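Local coordinates for thermostable monoacylglycerol lipase (Bacillus, PDB 4LHE), which probably hydrolyses monoacylglycerols to fatty acid and glycerol, as a lipase of the alpha/beta hydrolase fold, at residues L104-A107 against D112-G115; A188-S193 against I206-I211. All blocks are in the same frame, centred on the assembly; numbering follows the deposited sequence.

Contact 1. Residues L104-A107 against D112-G115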
# COMPACT_ATOMS: atom_id res chain seq x y z
N LEU A 104 3.39 -5.78 4.24
CA LEU A 104 3.59 -6.61 5.42
C LEU A 104 3.35 -8.06 5.07
O LEU A 104 4.15 -8.93 5.43
CB LEU A 104 2.64 -6.19 6.52
CG LEU A 104 2.89 -4.78 7.05
CD1 LEU A 104 1.65 -4.27 7.76
CD2 LEU A 104 4.11 -4.74 7.99
N TYR A 105 2.26 -8.31 4.35
CA TYR A 105 1.87 -9.67 3.95
C TYR A 105 2.99 -10.35 3.20
O TYR A 105 3.36 -11.49 3.51
CB TYR A 105 0.63 -9.59 3.06
CG TYR A 105 0.03 -10.93 2.67
CD1 TYR A 105 -1.02 -11.47 3.40
CD2 TYR A 105 0.48 -11.64 1.56
CE1 TYR A 105 -1.59 -12.68 3.05
CE2 TYR A 105 -0.08 -12.86 1.21
CZ TYR A 105 -1.12 -13.37 1.96
OH TYR A 105 -1.71 -14.57 1.63
N LEU A 106 3.54 -9.65 2.21
CA LEU A 106 4.57 -10.20 1.34
C LEU A 106 5.86 -10.48 2.11
O LEU A 106 6.55 -11.47 1.84
CB LEU A 106 4.85 -9.24 0.19
CG LEU A 106 4.93 -9.84 -1.20
CD1 LEU A 106 3.55 -10.20 -1.69
CD2 LEU A 106 5.59 -8.84 -2.14
N ALA A 107 6.17 -9.62 3.08
CA ALA A 107 7.36 -9.82 3.90
C ALA A 107 7.19 -11.10 4.73
O ALA A 107 8.15 -11.85 4.94
CB ALA A 107 7.60 -8.59 4.80
N ASP A 112 13.31 -13.30 1.95
CA ASP A 112 14.43 -12.86 1.11
C ASP A 112 14.34 -11.34 0.88
O ASP A 112 15.29 -10.70 0.42
CB ASP A 112 14.47 -13.62 -0.22
CG ASP A 112 13.27 -13.32 -1.10
OD1 ASP A 112 12.31 -14.13 -1.07
OD2 ASP A 112 13.27 -12.29 -1.81
N ILE A 113 13.18 -10.77 1.19
CA ILE A 113 12.97 -9.33 1.07
C ILE A 113 13.94 -8.58 1.98
O ILE A 113 14.03 -8.85 3.18
CB ILE A 113 11.48 -8.97 1.36
CG1 ILE A 113 10.61 -9.43 0.20
CG2 ILE A 113 11.30 -7.47 1.55
CD1 ILE A 113 9.12 -9.11 0.37
N CYS A 114 14.69 -7.64 1.41
CA CYS A 114 15.74 -6.96 2.16
C CYS A 114 15.23 -5.81 3.03
O CYS A 114 15.98 -5.26 3.82
CB CYS A 114 16.85 -6.49 1.23
SG CYS A 114 17.85 -7.86 0.53
N GLY A 115 13.95 -5.46 2.90
CA GLY A 115 13.39 -4.39 3.73
C GLY A 115 12.01 -3.93 3.30
O GLY A 115 11.63 -4.10 2.14
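Ile113 meets Leu106 and Ala107 with a single methyl, CD1, which rests over the flat face of the peptide group joining those two helical residues. Ile113 CD1 lies 3.8 Å from Leu106 O and 3.9 Å from Leu106 C. It comes down on the carbonyl from above the peptide plane, roughly at right angles to the C=O bond, in a van der Waals contact with no hydrogen bond across the two segments. The same methyl reaches Ala107 at its backbone, Ile113 CD1 to Ala107 CA being 4.0 Å, and also touches the side chain of Leu106, with Leu106 CB 4.3 Å from Ile113 CD1.

The reach comes from an extended side chain: CG1 of Ile113 lies beside the backbone N (chi1 -72°), anti to the carbonyl carbon, and CD1 continues the line away from CA (chi2 -179°). The branch methyl CG2 stays back from the helix. The contact is small, burying 104 Å² in all, but all three touching residues are shut away from solvent.

Tyr81 of helix 70-87 forms the next shell. Its side chain packs on both Leu106 and Ile113, while its hydroxyl is hydrogen-bonded to Asp112 OD2, tying the residue just before Ile113 to the same tyrosine.

Residues 104-107 belong to helix 98-109. Residues 112-115 lie in the loop that runs from this helix into strand 115-119, so the isoleucine packs against the last turns of the helix that the chain has just left. Its side chain also touches Val93 of strand 90-96, and Cys114 and Gly115 pair through their backbones with Ile91 and Val93, completing a beta-alpha-beta crossover between neighbouring parallel strands.

Contact 2. Residues A188-S193 against I206-I211; sequences ALIFVS and IIFQGI
The beta-alpha-beta unit formed by strand 188-193, helix 202-210 and strand 216-221 is closed here, where one face of the first strand packs on the end of the helix. Ile190 is the central side chain. Its terminal methyl sits 3.6 Å from the branch methyl of Ile207 (Ile190 CD1 to Ile207 CG2), and the two isoleucines meet at a slant. That methyl also lies beside the backbone N of Phe208, 4.1 Å from Phe208 CB (measured from Ile190 CD1) and near the plane of the phenyl ring, so Phe208 receives it at an edge. Two residues back along the strand, Ala188 CB meets Ile211 CD1 at 3.7 Å. Ile211, just past the helix, gets there with CG1 held between its backbone N and carbonyl carbon (chi1 60°), the more hindered staggered arrangement.

The side chains that meet are all apolar, and 165 Å² is buried. Lys216, at the start of strand 216-221, makes a cation-pi contact with Phe208 and a hydrogen bond from NZ to Phe208 O. Alternate residues of the strand, Leu189 and Phe191, pack instead on helix 234-247. Such a strand, clothed by helices, is characteristic of the central sheet of alpha/beta hydrolases.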
# COMPACT_ATOMS: atom_id res chain seq x y z
N ALA A 188 12.68 -2.57 8.91
CA ALA A 188 11.40 -1.91 8.69
C ALA A 188 11.48 -0.40 8.96
O ALA A 188 12.06 0.03 9.95
CB ALA A 188 10.30 -2.57 9.54
N LEU A 189 10.93 0.39 8.03
CA LEU A 189 10.83 1.83 8.18
C LEU A 189 9.33 2.15 8.09
O LEU A 189 8.71 1.96 7.04
CB LEU A 189 11.59 2.56 7.07
CG LEU A 189 11.46 4.09 7.00
CD1 LEU A 189 12.01 4.70 8.26
CD2 LEU A 189 12.15 4.70 5.77
N ILE A 190 8.77 2.63 9.19
CA ILE A 190 7.32 2.73 9.33
C ILE A 190 6.89 4.18 9.37
O ILE A 190 7.13 4.87 10.37
CB ILE A 190 6.87 1.98 10.61
CG1 ILE A 190 7.26 0.50 10.54
CG2 ILE A 190 5.36 2.10 10.82
CD1 ILE A 190 7.00 -0.26 11.84
N PHE A 191 6.26 4.66 8.29
CA PHE A 191 5.67 5.99 8.24
C PHE A 191 4.25 6.05 8.79
O PHE A 191 3.44 5.15 8.54
CB PHE A 191 5.64 6.51 6.79
CG PHE A 191 7.00 6.83 6.23
CD1 PHE A 191 7.71 7.94 6.66
CD2 PHE A 191 7.57 6.01 5.26
CE1 PHE A 191 8.98 8.23 6.14
CE2 PHE A 191 8.82 6.30 4.74
CZ PHE A 191 9.53 7.40 5.17
N VAL A 192 3.94 7.12 9.52
CA VAL A 192 2.60 7.30 10.04
C VAL A 192 2.24 8.78 10.06
O VAL A 192 3.01 9.63 10.52
CB VAL A 192 2.43 6.66 11.43
CG1 VAL A 192 3.45 7.23 12.42
CG2 VAL A 192 1.00 6.86 11.93
N SER A 193 1.08 9.09 9.50
CA SER A 193 0.60 10.46 9.49
C SER A 193 -0.11 10.71 10.81
O SER A 193 -1.05 9.98 11.16
CB SER A 193 -0.36 10.68 8.31
OG SER A 193 0.35 10.65 7.07
N ILE A 206 1.37 -1.28 16.60
CA ILE A 206 1.05 -2.70 16.48
C ILE A 206 1.97 -3.40 15.49
O ILE A 206 2.41 -4.54 15.72
CB ILE A 206 -0.42 -2.89 16.03
CG1 ILE A 206 -1.36 -2.26 17.06
CG2 ILE A 206 -0.73 -4.36 15.80
CD1 ILE A 206 -2.75 -1.86 16.52
N ILE A 207 2.26 -2.73 14.38
CA ILE A 207 3.21 -3.24 13.40
C ILE A 207 4.58 -3.31 14.06
O ILE A 207 5.24 -4.36 14.04
CB ILE A 207 3.23 -2.34 12.13
CG1 ILE A 207 1.91 -2.48 11.37
CG2 ILE A 207 4.42 -2.70 11.24
CD1 ILE A 207 1.68 -1.43 10.30
N PHE A 208 4.99 -2.21 14.69
CA PHE A 208 6.30 -2.12 15.33
C PHE A 208 6.51 -3.20 16.40
O PHE A 208 7.59 -3.80 16.49
CB PHE A 208 6.49 -0.71 15.91
CG PHE A 208 7.85 -0.48 16.54
CD1 PHE A 208 8.89 0.09 15.80
CD2 PHE A 208 8.07 -0.81 17.87
CE1 PHE A 208 10.12 0.31 16.39
CE2 PHE A 208 9.31 -0.59 18.46
CZ PHE A 208 10.33 -0.03 17.72
N GLN A 209 5.48 -3.48 17.19
CA GLN A 209 5.62 -4.48 18.24
C GLN A 209 5.51 -5.90 17.69
O GLN A 209 6.22 -6.80 18.14
CB GLN A 209 4.61 -4.24 19.38
CG GLN A 209 4.73 -2.87 20.08
CD GLN A 209 6.11 -2.59 20.69
OE1 GLN A 209 6.95 -3.48 20.82
NE2 GLN A 209 6.34 -1.33 21.06
N GLY A 210 4.67 -6.08 16.68
CA GLY A 210 4.37 -7.42 16.18
C GLY A 210 5.43 -8.08 15.30
O GLY A 210 5.47 -9.32 15.20
N ILE A 211 6.26 -7.27 14.64
CA ILE A 211 7.31 -7.84 13.79
C ILE A 211 8.51 -8.26 14.62
O ILE A 211 8.78 -7.68 15.68
CB ILE A 211 7.78 -6.86 12.68
CG1 ILE A 211 8.35 -5.59 13.33
CG2 ILE A 211 6.63 -6.56 11.71
CD1 ILE A 211 8.71 -4.48 12.34

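How the contacts relate
Contacts 1 and 2 follow one another along the chain, with centres 13 Å apart, and both belong to beta-alpha-beta units of one sheet, in which strand 115-119 lies beside strand 188-193. They touch directly: Leu104 CD1 packs 3.8 Å from Ile207 CD1, joining helix 98-109 to helix 202-210, and both residues also rest on Ala121. Relative to the probable active site, helix 98-109 of contact 1 follows a GxSxG nucleophile elbow bearing Ser97, whereas strand 188-193 of contact 2 leads toward Asp196. With His226 these form a likely Ser-His-Asp triad, so each contact packs an element adjoining a triad residue.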